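Local coordinates for antifungal protein GAFP-1 (Gastrodia elata, PDB 1XD5) that probably binds mannose as a monomeric monocot lectin built on the bulb-type lectin fold, and acts as an antifungal protein, at residues A39-G44 / T106-G111; S43-K48 / L62-G67; Y84-R89 / V94-S99; N92-I95 / N101-W104. One frame throughout, in Å; residues are numbered along the deposited sequence.

Interaction 1: A39-G44 / T106-G111; sequences AVWASG and THTNVG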
loop_
_atom_site.group_PDB
_atom_site.type_symbol
_atom_site.label_atom_id
_atom_site.label_comp_id
_atom_site.label_asym_id
_atom_site.label_seq_id
_atom_site.Cartn_x
_atom_site.Cartn_y
_atom_site.Cartn_z
ATOM N N ALA A 39 12.691 2.505 8.438
ATOM C CA ALA A 39 12.067 2.751 7.124
ATOM C C ALA A 39 12.896 2.140 5.998
ATOM O O ALA A 39 14.078 2.466 5.852
ATOM C CB ALA A 39 11.891 4.265 6.885
ATOM N N VAL A 40 12.289 1.257 5.205
ATOM C CA VAL A 40 13.011 0.623 4.100
ATOM C C VAL A 40 12.458 0.965 2.710
ATOM O O VAL A 40 13.084 0.649 1.683
ATOM C CB VAL A 40 13.154 -0.929 4.279
ATOM C CG1 VAL A 40 13.901 -1.247 5.579
ATOM C CG2 VAL A 40 11.808 -1.650 4.222
ATOM N N TRP A 41 11.293 1.611 2.693
ATOM C CA TRP A 41 10.605 1.974 1.460
ATOM C C TRP A 41 9.608 3.057 1.802
ATOM O O TRP A 41 8.951 2.993 2.837
ATOM C CB TRP A 41 9.878 0.759 0.848
ATOM C CG TRP A 41 9.245 1.031 -0.511
ATOM C CD1 TRP A 41 9.767 0.730 -1.752
ATOM C CD2 TRP A 41 7.972 1.651 -0.759
ATOM N NE1 TRP A 41 8.900 1.135 -2.742
ATOM C CE2 TRP A 41 7.793 1.705 -2.162
ATOM C CE3 TRP A 41 6.964 2.176 0.065
ATOM C CZ2 TRP A 41 6.640 2.262 -2.758
ATOM C CZ3 TRP A 41 5.827 2.740 -0.529
ATOM C CH2 TRP A 41 5.673 2.763 -1.922
ATOM N N ALA A 42 9.493 4.055 0.930
ATOM C CA ALA A 42 8.494 5.098 1.105
ATOM C C ALA A 42 8.061 5.673 -0.226
ATOM O O ALA A 42 8.835 5.678 -1.193
ATOM C CB ALA A 42 9.013 6.204 2.023
ATOM N N SER A 43 6.819 6.152 -0.275
ATOM C CA SER A 43 6.312 6.822 -1.464
ATOM C C SER A 43 6.988 8.188 -1.644
ATOM O O SER A 43 7.019 8.730 -2.750
ATOM C CB SER A 43 4.805 7.004 -1.357
ATOM O OG SER A 43 4.481 7.665 -0.146
ATOM N N GLY A 44 7.512 8.736 -0.549
ATOM C CA GLY A 44 8.187 10.023 -0.562
ATOM C C GLY A 44 7.213 11.179 -0.680
ATOM O O GLY A 44 7.533 12.204 -1.281
ATOM N N THR A 106 6.560 -3.579 -4.123
ATOM C CA THR A 106 7.549 -2.622 -3.630
ATOM C C THR A 106 8.957 -3.148 -3.879
ATOM O O THR A 106 9.921 -2.380 -3.823
ATOM C CB THR A 106 7.365 -2.352 -2.130
ATOM O OG1 THR A 106 7.272 -3.605 -1.442
ATOM C CG2 THR A 106 6.031 -1.666 -1.848
ATOM N N HIS A 107 9.059 -4.454 -4.152
ATOM C CA HIS A 107 10.337 -5.143 -4.327
ATOM C C HIS A 107 11.200 -5.000 -3.084
ATOM O O HIS A 107 12.404 -4.728 -3.162
ATOM C CB HIS A 107 11.067 -4.654 -5.586
ATOM C CG HIS A 107 10.216 -4.701 -6.815
ATOM N ND1 HIS A 107 9.754 -5.884 -7.351
ATOM C CD2 HIS A 107 9.704 -3.714 -7.584
ATOM C CE1 HIS A 107 9.011 -5.625 -8.412
ATOM N NE2 HIS A 107 8.964 -4.315 -8.574
ATOM N N THR A 108 10.563 -5.188 -1.932
ATOM C CA THR A 108 11.266 -5.134 -0.667
ATOM C C THR A 108 11.475 -6.527 -0.117
ATOM O O THR A 108 11.783 -6.677 1.053
ATOM C CB THR A 108 10.507 -4.262 0.353
ATOM O OG1 THR A 108 9.093 -4.514 0.268
ATOM C CG2 THR A 108 10.677 -2.791 0.015
ATOM N N ASN A 109 11.301 -7.542 -0.968
ATOM C CA ASN A 109 11.520 -8.932 -0.572
ATOM C C ASN A 109 12.936 -9.132 -0.051
ATOM O O ASN A 109 13.888 -8.578 -0.595
ATOM C CB ASN A 109 11.294 -9.874 -1.750
ATOM C CG ASN A 109 12.063 -9.450 -2.983
ATOM O OD1 ASN A 109 11.871 -8.345 -3.494
ATOM N ND2 ASN A 109 12.960 -10.312 -3.454
ATOM N N VAL A 110 13.051 -9.895 1.026
ATOM C CA VAL A 110 14.342 -10.298 1.561
ATOM C C VAL A 110 14.401 -11.815 1.527
ATOM O O VAL A 110 13.378 -12.486 1.712
ATOM C CB VAL A 110 14.580 -9.772 3.005
ATOM C CG1 VAL A 110 14.707 -8.261 2.999
ATOM C CG2 VAL A 110 13.475 -10.224 3.965
ATOM N N GLY A 111 15.585 -12.353 1.251
ATOM C CA GLY A 111 15.801 -13.785 1.319
ATOM C C GLY A 111 15.436 -14.576 0.077
ATOM O O GLY A 111 15.553 -15.800 0.079
HETATM O O HOH W 1 9.967 0.027 -5.528
#
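The indole of Trp41 presents one face to Thr106, whose CG2 lies 3.8 Å above the ring plane and over its centre, while a water sits in plane at the edge carrying NE1. Thr108 CG2 approaches obliquely, near CB. The contact belongs to the beta-prism II fold of monocot lectins, in which three four-stranded antiparallel sheets face a common core; here the edge strand 38-42 of one sheet meets the loop that follows the edge strand 102-105 of another. Two separate atoms of Thr106 bear on the ring. CB stands 3.9 Å from the centroid of the Trp41 five-membered ring and 11° off its normal, a CH-pi contact, and CG2 comes within 3.8 Å of Trp41 CE2. With CG anti to the backbone N of Trp41 (chi1 -175°), the indole extends from its strand to lie against the threonines. Thr108 crosses Trp41 at about a right angle, with its CG2 3.7 Å from Trp41 CB. Both threonines thus offer methyls to the tryptophan while their hydroxyls pair with each other, Thr106 OG1 donating to Thr108 OG1 at 2.7 Å. Those oxygens have further partners at strand 93-96 and the turn before it: Val93 N for Thr106, Arg91 O for Thr108. No direct hydrogen bond crosses between the segments, but one water closes the gap, accepting from Trp41 NE1 at 3.2 Å and donating to Thr106 O at 3.0 Å.

Interaction 2: S43-K48 / L62-G67; sequences SGTNGK and LVIYSG. With SO4 (sulfate ion), chain E.
Ser43 OG is held from several directions just where it meets Ile64: it donates to Thr45 OG1 at 2.7 Å, accepts from the backbone N of Leu31, and has a weak bond from Asn30 ND2. Thr45 OG1 is in turn bonded to Cys29 O, so the hydroxyl pair links the loop 43-48 to the turn before strand 31-35. In this beta-prism II lectin the contact lies between two sheets, with that loop packing on the inner strand 62-66. Only the tip of Ile64 does the touching. Its CD1 lies 3.9 Å from Ser43 OG and equally 3.9 Å from Thr45 OG1, so one methyl sits against a hydroxyl pair already bonded to each other and to Leu31 N and Cys29 O. An extended chain (chi2 176°) carries CD1 out to that point. Trp72 and Cys52 also pack on Ile64, and Cys52 is disulfide-bonded to Cys29, so a covalent link runs beside the contact. Farther along the loop, Thr45 to Lys48 form a type II turn, closed by Lys48 N to Thr45 O at 3.2 Å. A sulfate ion, probably from the crystallisation liquor, rests outside this turn. Asn46 ND2 donates to its O4 at 3.2 Å with an N-H...O angle of 158°, and more weakly to O1, while Gly47 CA approaches sulfate O2 to 3.2 Å.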
loop_
_atom_site.group_PDB
_atom_site.type_symbol
_atom_site.label_atom_id
_atom_site.label_comp_id
_atom_site.label_asym_id
_atom_site.label_seq_id
_atom_site.Cartn_x
_atom_site.Cartn_y
_atom_site.Cartn_z
ATOM N N SER A 43 6.819 6.152 -0.275
ATOM C CA SER A 43 6.312 6.822 -1.464
ATOM C C SER A 43 6.988 8.188 -1.644
ATOM O O SER A 43 7.019 8.730 -2.750
ATOM C CB SER A 43 4.805 7.004 -1.357
ATOM O OG SER A 43 4.481 7.665 -0.146
ATOM N N GLY A 44 7.512 8.736 -0.549
ATOM C CA GLY A 44 8.187 10.023 -0.562
ATOM C C GLY A 44 7.213 11.179 -0.680
ATOM O O GLY A 44 7.533 12.204 -1.281
ATOM N N THR A 45 6.025 11.024 -0.098
ATOM C CA THR A 45 4.980 12.038 -0.230
ATOM C C THR A 45 4.684 12.735 1.094
ATOM O O THR A 45 3.609 13.326 1.259
ATOM C CB THR A 45 3.693 11.409 -0.806
ATOM O OG1 THR A 45 3.436 10.170 -0.144
ATOM C CG2 THR A 45 3.898 11.006 -2.280
ATOM N N ASN A 46 5.614 12.633 2.044
ATOM C CA ASN A 46 5.511 13.385 3.296
ATOM C C ASN A 46 5.359 14.870 2.988
ATOM O O ASN A 46 6.088 15.414 2.144
ATOM C CB ASN A 46 6.735 13.166 4.189
ATOM C CG ASN A 46 8.059 13.433 3.464
ATOM O OD1 ASN A 46 8.432 12.707 2.555
ATOM N ND2 ASN A 46 8.765 14.476 3.875
ATOM N N GLY A 47 4.393 15.503 3.641
ATOM C CA GLY A 47 4.211 16.934 3.516
ATOM C C GLY A 47 3.392 17.394 2.322
ATOM O O GLY A 47 3.148 18.591 2.200
ATOM N N LYS A 48 2.960 16.469 1.457
ATOM C CA LYS A 48 2.139 16.839 0.288
ATOM C C LYS A 48 0.750 17.295 0.713
ATOM O O LYS A 48 0.102 18.099 0.035
ATOM C CB LYS A 48 2.016 15.675 -0.696
ATOM C CG LYS A 48 3.314 15.275 -1.367
ATOM C CD LYS A 48 3.833 16.348 -2.299
ATOM C CE LYS A 48 4.951 15.789 -3.173
ATOM N NZ LYS A 48 5.467 16.816 -4.112
ATOM N N LEU A 62 -3.460 1.573 -6.796
ATOM C CA LEU A 62 -3.315 1.866 -5.372
ATOM C C LEU A 62 -3.045 3.346 -5.253
ATOM O O LEU A 62 -2.075 3.850 -5.821
ATOM C CB LEU A 62 -2.142 1.079 -4.771
ATOM C CG LEU A 62 -1.885 1.244 -3.268
ATOM C CD1 LEU A 62 -2.967 0.519 -2.472
ATOM C CD2 LEU A 62 -0.493 0.701 -2.893
ATOM N N VAL A 63 -3.888 4.047 -4.512
ATOM C CA VAL A 63 -3.857 5.497 -4.562
ATOM C C VAL A 63 -3.914 6.100 -3.183
ATOM O O VAL A 63 -4.718 5.688 -2.346
ATOM C CB VAL A 63 -5.037 6.070 -5.403
ATOM C CG1 VAL A 63 -4.865 7.566 -5.604
ATOM C CG2 VAL A 63 -5.130 5.378 -6.764
ATOM N N ILE A 64 -3.063 7.098 -2.957
ATOM C CA ILE A 64 -3.130 7.886 -1.740
ATOM C C ILE A 64 -4.014 9.096 -2.016
ATOM O O ILE A 64 -3.780 9.828 -2.981
ATOM C CB ILE A 64 -1.714 8.344 -1.304
ATOM C CG1 ILE A 64 -0.815 7.139 -1.004
ATOM C CG2 ILE A 64 -1.803 9.303 -0.100
ATOM C CD1 ILE A 64 0.628 7.525 -0.662
ATOM N N TYR A 65 -5.016 9.301 -1.163
ATOM C CA TYR A 65 -5.887 10.475 -1.252
ATOM C C TYR A 65 -5.830 11.277 0.028
ATOM O O TYR A 65 -5.666 10.714 1.105
ATOM C CB TYR A 65 -7.353 10.072 -1.470
ATOM C CG TYR A 65 -7.670 9.536 -2.841
ATOM C CD1 TYR A 65 -7.997 10.389 -3.895
ATOM C CD2 TYR A 65 -7.660 8.167 -3.078
ATOM C CE1 TYR A 65 -8.293 9.879 -5.165
ATOM C CE2 TYR A 65 -7.959 7.653 -4.324
ATOM C CZ TYR A 65 -8.261 8.503 -5.365
ATOM O OH TYR A 65 -8.549 7.947 -6.594
ATOM N N SER A 66 -5.983 12.592 -0.093
ATOM C CA SER A 66 -6.259 13.439 1.064
ATOM C C SER A 66 -7.606 14.064 0.754
ATOM O O SER A 66 -7.713 14.912 -0.131
ATOM C CB SER A 66 -5.183 14.507 1.254
ATOM O OG SER A 66 -5.506 15.365 2.346
ATOM N N GLY A 67 -8.648 13.609 1.444
ATOM C CA GLY A 67 -10.005 13.957 1.049
ATOM C C GLY A 67 -10.224 13.508 -0.382
ATOM O O GLY A 67 -10.011 12.336 -0.704
HETATM S S SO4 E . 7.395 17.545 5.920
HETATM O O1 SO4 E . 8.533 17.673 5.029
HETATM O O2 SO4 E . 6.344 18.411 5.425
HETATM O O3 SO4 E . 7.761 17.930 7.277
HETATM O O4 SO4 E . 6.904 16.178 5.919
#

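Interaction 3: Y84-R89 / V94-S99; sequences YLILQR and VIYDNS
Tyr84 and Tyr96 lie on the same face of an antiparallel hairpin, their rings oblique to each other, with centroids 5.7 Å apart and planes at 33°. The contact is made less by ring on ring than by ring on methylene: Tyr96 CB stands over the face of Tyr84, 4.0 Å from its centroid and 28° off the normal. Tyr84 turns its ring to that place by setting CG between its backbone N and carbonyl carbon (chi1 60°), which sends the ring across to the partner strand. The Tyr96 ring is hemmed in differently. Ile86 CG2 meets it at the edge, 3.7 Å from CE2 of Tyr96; Val94 CG1 lies above one face, offset toward the rim; and the Gln88 amide comes to the edge near the hydroxyl, lying nearly flat with the ring. On the other face of the sheet Leu85 CD1 packs against Ile95 CG1 at 3.5 Å. Backbone bonds fix this register: Tyr84 and Tyr96 form one hydrogen-bonded pair, with Tyr96 N to Tyr84 O at 2.9 Å, and Ile86 and Val94 form the next, with Ile86 N to Val94 O at 2.8 Å. Beyond the strand, Asp97 OD1 accepts from Ser99 N in an Asx turn. With Asp90 and Asn92, the residues Gln88, Val94 and Tyr96 spell the Gln-x-Asp-x-Asn-x-Val-x-Tyr signature of monocot lectins, so this face of the hairpin is consistent with a mannose site of the beta-prism II fold.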
loop_
_atom_site.group_PDB
_atom_site.type_symbol
_atom_site.label_atom_id
_atom_site.label_comp_id
_atom_site.label_asym_id
_atom_site.label_seq_id
_atom_site.Cartn_x
_atom_site.Cartn_y
_atom_site.Cartn_z
ATOM N N TYR A 84 -6.048 -7.503 -4.354
ATOM C CA TYR A 84 -5.726 -7.236 -2.958
ATOM C C TYR A 84 -4.278 -6.854 -2.831
ATOM O O TYR A 84 -3.441 -7.311 -3.604
ATOM C CB TYR A 84 -6.078 -8.411 -2.026
ATOM C CG TYR A 84 -5.367 -9.700 -2.345
ATOM C CD1 TYR A 84 -5.854 -10.550 -3.327
ATOM C CD2 TYR A 84 -4.221 -10.083 -1.652
ATOM C CE1 TYR A 84 -5.209 -11.743 -3.638
ATOM C CE2 TYR A 84 -3.560 -11.286 -1.954
ATOM C CZ TYR A 84 -4.077 -12.105 -2.949
ATOM O OH TYR A 84 -3.463 -13.279 -3.288
ATOM N N LEU A 85 -4.016 -5.984 -1.866
ATOM C CA LEU A 85 -2.671 -5.599 -1.463
ATOM C C LEU A 85 -2.285 -6.443 -0.247
ATOM O O LEU A 85 -3.070 -6.574 0.688
ATOM C CB LEU A 85 -2.668 -4.122 -1.076
ATOM C CG LEU A 85 -1.340 -3.533 -0.606
ATOM C CD1 LEU A 85 -0.388 -3.392 -1.783
ATOM C CD2 LEU A 85 -1.591 -2.186 0.062
ATOM N N ILE A 86 -1.089 -7.020 -0.258
ATOM C CA ILE A 86 -0.681 -7.853 0.865
ATOM C C ILE A 86 0.760 -7.578 1.281
ATOM O O ILE A 86 1.645 -7.418 0.432
ATOM C CB ILE A 86 -0.922 -9.364 0.562
ATOM C CG1 ILE A 86 -0.652 -10.226 1.806
ATOM C CG2 ILE A 86 -0.102 -9.827 -0.657
ATOM C CD1 ILE A 86 -1.198 -11.632 1.722
ATOM N N LEU A 87 0.971 -7.501 2.591
ATOM C CA LEU A 87 2.311 -7.477 3.158
ATOM C C LEU A 87 2.746 -8.922 3.437
ATOM O O LEU A 87 2.223 -9.580 4.337
ATOM C CB LEU A 87 2.325 -6.612 4.423
ATOM C CG LEU A 87 3.600 -6.468 5.266
ATOM C CD1 LEU A 87 4.809 -6.194 4.423
ATOM C CD2 LEU A 87 3.418 -5.369 6.308
ATOM N N GLN A 88 3.688 -9.413 2.639
ATOM C CA GLN A 88 4.093 -10.806 2.702
ATOM C C GLN A 88 5.114 -11.068 3.802
ATOM O O GLN A 88 5.802 -10.153 4.272
ATOM C CB GLN A 88 4.657 -11.258 1.358
ATOM C CG GLN A 88 3.695 -11.071 0.194
ATOM C CD GLN A 88 4.222 -11.675 -1.084
ATOM O OE1 GLN A 88 5.442 -11.855 -1.260
ATOM N NE2 GLN A 88 3.316 -11.997 -1.978
ATOM N N ARG A 89 5.211 -12.334 4.192
ATOM C CA ARG A 89 6.171 -12.754 5.198
ATOM C C ARG A 89 7.625 -12.610 4.725
ATOM O O ARG A 89 8.537 -12.637 5.540
ATOM C CB ARG A 89 5.878 -14.191 5.629
ATOM C CG ARG A 89 4.704 -14.297 6.608
ATOM C CD ARG A 89 4.234 -15.718 6.829
ATOM N NE ARG A 89 3.118 -15.815 7.767
ATOM C CZ ARG A 89 3.244 -15.900 9.088
ATOM N NH1 ARG A 89 4.440 -15.878 9.660
ATOM N NH2 ARG A 89 2.157 -15.992 9.844
ATOM N N VAL A 94 2.795 -6.522 -2.165
ATOM C CA VAL A 94 2.404 -6.896 -3.526
ATOM C C VAL A 94 0.900 -6.714 -3.727
ATOM O O VAL A 94 0.122 -6.961 -2.820
ATOM C CB VAL A 94 2.788 -8.366 -3.831
ATOM C CG1 VAL A 94 2.579 -8.723 -5.319
ATOM C CG2 VAL A 94 4.238 -8.667 -3.399
ATOM N N ILE A 95 0.500 -6.277 -4.920
ATOM C CA ILE A 95 -0.905 -6.347 -5.319
ATOM C C ILE A 95 -1.079 -7.567 -6.220
ATOM O O ILE A 95 -0.336 -7.732 -7.198
ATOM C CB ILE A 95 -1.368 -5.070 -6.069
ATOM C CG1 ILE A 95 -1.137 -3.820 -5.217
ATOM C CG2 ILE A 95 -2.859 -5.194 -6.467
ATOM C CD1 ILE A 95 -1.360 -2.497 -5.951
ATOM N N TYR A 96 -2.058 -8.407 -5.890
ATOM C CA TYR A 96 -2.380 -9.582 -6.689
ATOM C C TYR A 96 -3.767 -9.475 -7.298
ATOM O O TYR A 96 -4.660 -8.824 -6.743
ATOM C CB TYR A 96 -2.331 -10.855 -5.830
ATOM C CG TYR A 96 -0.933 -11.275 -5.453
ATOM C CD1 TYR A 96 -0.117 -11.945 -6.366
ATOM C CD2 TYR A 96 -0.427 -10.999 -4.184
ATOM C CE1 TYR A 96 1.171 -12.330 -6.031
ATOM C CE2 TYR A 96 0.862 -11.378 -3.829
ATOM C CZ TYR A 96 1.656 -12.042 -4.757
ATOM O OH TYR A 96 2.933 -12.395 -4.432
ATOM N N ASP A 97 -3.954 -10.136 -8.434
ATOM C CA ASP A 97 -5.308 -10.408 -8.898
ATOM C C ASP A 97 -5.804 -11.674 -8.219
ATOM O O ASP A 97 -5.225 -12.112 -7.227
ATOM C CB ASP A 97 -5.369 -10.504 -10.421
ATOM C CG ASP A 97 -4.535 -11.629 -10.983
ATOM O OD1 ASP A 97 -4.115 -12.549 -10.239
ATOM O OD2 ASP A 97 -4.245 -11.660 -12.189
ATOM N N ASN A 98 -6.864 -12.271 -8.755
ATOM C CA ASN A 98 -7.448 -13.470 -8.154
ATOM C C ASN A 98 -6.772 -14.783 -8.566
ATOM O O ASN A 98 -7.238 -15.865 -8.193
ATOM C CB ASN A 98 -8.966 -13.526 -8.423
ATOM C CG ASN A 98 -9.322 -13.477 -9.916
ATOM O OD1 ASN A 98 -10.500 -13.539 -10.275
ATOM N ND2 ASN A 98 -8.313 -13.358 -10.787
ATOM N N SER A 99 -5.668 -14.687 -9.310
ATOM C CA SER A 99 -5.042 -15.860 -9.918
ATOM C C SER A 99 -3.547 -15.973 -9.631
ATOM O O SER A 99 -2.810 -16.551 -10.427
ATOM C CB SER A 99 -5.267 -15.846 -11.435
ATOM O OG SER A 99 -6.643 -15.779 -11.741
#

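Interaction 4: N92-I95 / N101-W104; sequences NVVI and NAIW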
loop_
_atom_site.group_PDB
_atom_site.type_symbol
_atom_site.label_atom_id
_atom_site.label_comp_id
_atom_site.label_asym_id
_atom_site.label_seq_id
_atom_site.Cartn_x
_atom_site.Cartn_y
_atom_site.Cartn_z
ATOM N N ASN A 92 7.949 -8.425 1.067
ATOM C CA ASN A 92 7.478 -7.800 -0.168
ATOM C C ASN A 92 6.058 -7.316 0.068
ATOM O O ASN A 92 5.310 -7.934 0.823
ATOM C CB ASN A 92 7.535 -8.762 -1.377
ATOM C CG ASN A 92 7.831 -8.038 -2.705
ATOM O OD1 ASN A 92 7.958 -6.818 -2.738
ATOM N ND2 ASN A 92 7.957 -8.800 -3.798
ATOM N N VAL A 93 5.703 -6.190 -0.540
ATOM C CA VAL A 93 4.332 -5.695 -0.493
ATOM C C VAL A 93 3.869 -5.780 -1.930
ATOM O O VAL A 93 4.505 -5.217 -2.812
ATOM C CB VAL A 93 4.243 -4.242 0.015
ATOM C CG1 VAL A 93 2.781 -3.768 0.075
ATOM C CG2 VAL A 93 4.873 -4.119 1.395
ATOM N N VAL A 94 2.795 -6.522 -2.165
ATOM C CA VAL A 94 2.404 -6.896 -3.526
ATOM C C VAL A 94 0.900 -6.714 -3.727
ATOM O O VAL A 94 0.122 -6.961 -2.820
ATOM C CB VAL A 94 2.788 -8.366 -3.831
ATOM C CG1 VAL A 94 2.579 -8.723 -5.319
ATOM C CG2 VAL A 94 4.238 -8.667 -3.399
ATOM N N ILE A 95 0.500 -6.277 -4.920
ATOM C CA ILE A 95 -0.905 -6.347 -5.319
ATOM C C ILE A 95 -1.079 -7.567 -6.220
ATOM O O ILE A 95 -0.336 -7.732 -7.198
ATOM C CB ILE A 95 -1.368 -5.070 -6.069
ATOM C CG1 ILE A 95 -1.137 -3.820 -5.217
ATOM C CG2 ILE A 95 -2.859 -5.194 -6.467
ATOM C CD1 ILE A 95 -1.360 -2.497 -5.951
ATOM N N ASN A 101 -1.312 -13.708 -9.749
ATOM C CA ASN A 101 -0.498 -12.848 -10.602
ATOM C C ASN A 101 -0.253 -11.508 -9.931
ATOM O O ASN A 101 -1.201 -10.798 -9.601
ATOM C CB ASN A 101 -1.161 -12.633 -11.963
ATOM C CG ASN A 101 -1.338 -13.923 -12.734
ATOM O OD1 ASN A 101 -0.375 -14.651 -12.973
ATOM N ND2 ASN A 101 -2.576 -14.214 -13.125
ATOM N N ALA A 102 1.017 -11.181 -9.716
ATOM C CA ALA A 102 1.386 -9.882 -9.156
ATOM C C ALA A 102 1.247 -8.808 -10.229
ATOM O O ALA A 102 1.695 -9.001 -11.372
ATOM C CB ALA A 102 2.809 -9.915 -8.621
ATOM N N ILE A 103 0.619 -7.690 -9.872
ATOM C CA ILE A 103 0.519 -6.557 -10.793
ATOM C C ILE A 103 1.331 -5.345 -10.316
ATOM O O ILE A 103 1.538 -4.392 -11.071
ATOM C CB ILE A 103 -0.961 -6.174 -11.098
ATOM C CG1 ILE A 103 -1.619 -5.488 -9.905
ATOM C CG2 ILE A 103 -1.772 -7.394 -11.578
ATOM C CD1 ILE A 103 -2.892 -4.714 -10.255
ATOM N N TRP A 104 1.797 -5.400 -9.069
ATOM C CA TRP A 104 2.642 -4.357 -8.499
ATOM C C TRP A 104 3.357 -4.924 -7.285
ATOM O O TRP A 104 2.816 -5.798 -6.608
ATOM C CB TRP A 104 1.795 -3.154 -8.083
ATOM C CG TRP A 104 2.583 -1.960 -7.609
ATOM C CD1 TRP A 104 3.255 -1.034 -8.383
ATOM C CD2 TRP A 104 2.782 -1.562 -6.251
ATOM N NE1 TRP A 104 3.843 -0.083 -7.576
ATOM C CE2 TRP A 104 3.566 -0.378 -6.266
ATOM C CE3 TRP A 104 2.359 -2.072 -5.013
ATOM C CZ2 TRP A 104 3.948 0.284 -5.094
ATOM C CZ3 TRP A 104 2.735 -1.403 -3.844
ATOM C CH2 TRP A 104 3.524 -0.245 -3.896
#
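This is a hairpin contact in which the inner strand 93-96 pairs with the edge strand 102-105 just where the latter turns a corner. The end-to-end directions of residues 93-95 and 101-104 are 119° apart, well short of antiparallel, and the bonding fits a classic beta bulge: Ile103 and Trp104 together face Ile95. Ile103 N donates to Ile95 O at 2.8 Å and nearly straight (170°), whereas Ile95 N donates to Trp104 O at 2.9 Å, reaching that carbonyl with a 33° tilt from its plane. Trp104 O is approached by carbon as well, with Val94 CG1 only 3.2 Å away.

The side chains divide about the corner. Ala102 CB meets Val94 CG1 at 3.5 Å. Ile103 and Ile95 cross obliquely, Ile103 CG1 lying 3.7 Å from Ile95 CG2; a first torsion that sets CG1 between the backbone N and carbonyl carbon of Ile103 brings it there. The indole of Trp104 is reached by the other branch of Ile95, whose CD1 stands 3.9 Å from both CE3 and CB of Trp104, in an oblique approach. One isoleucine therefore uses CG2 for Ile103 and the CG1-CD1 arm for Trp104.

Past the corner, Leu62 of strand 62-66 packs on both Ile95 and Trp104, and Ser74 and Thr76 touch the indole. Val93 lies against Leu85 and Leu87 of strand 84-87 and bonds through its backbone to Thr106, carrying the pairing of strand 93-96 onward beyond residue 104.

Overall arrangement
Interactions 3 and 4 share Val94 and Ile95, and their centres lie about 5 Å apart: strand 93-96 is paired with 84-87 on one edge and 102-105 on the other. Interaction 1 continues this sheet, since Thr106 N lies 2.9 Å from Val93 O, a probable hydrogen bond, and then crosses to strand 38-42. Interaction 2 starts from that same strand's end, sharing Ser43 and Gly44 with interaction 1, and reaches the third sheet at 62-66. There Leu62 CB meets Ile95 CD1 at 3.8 Å. A probable mannose site lies on the hairpin of interaction 3, and strand 62-66 of interaction 2 carries Val63 and Tyr65 of a second copy of the same signature.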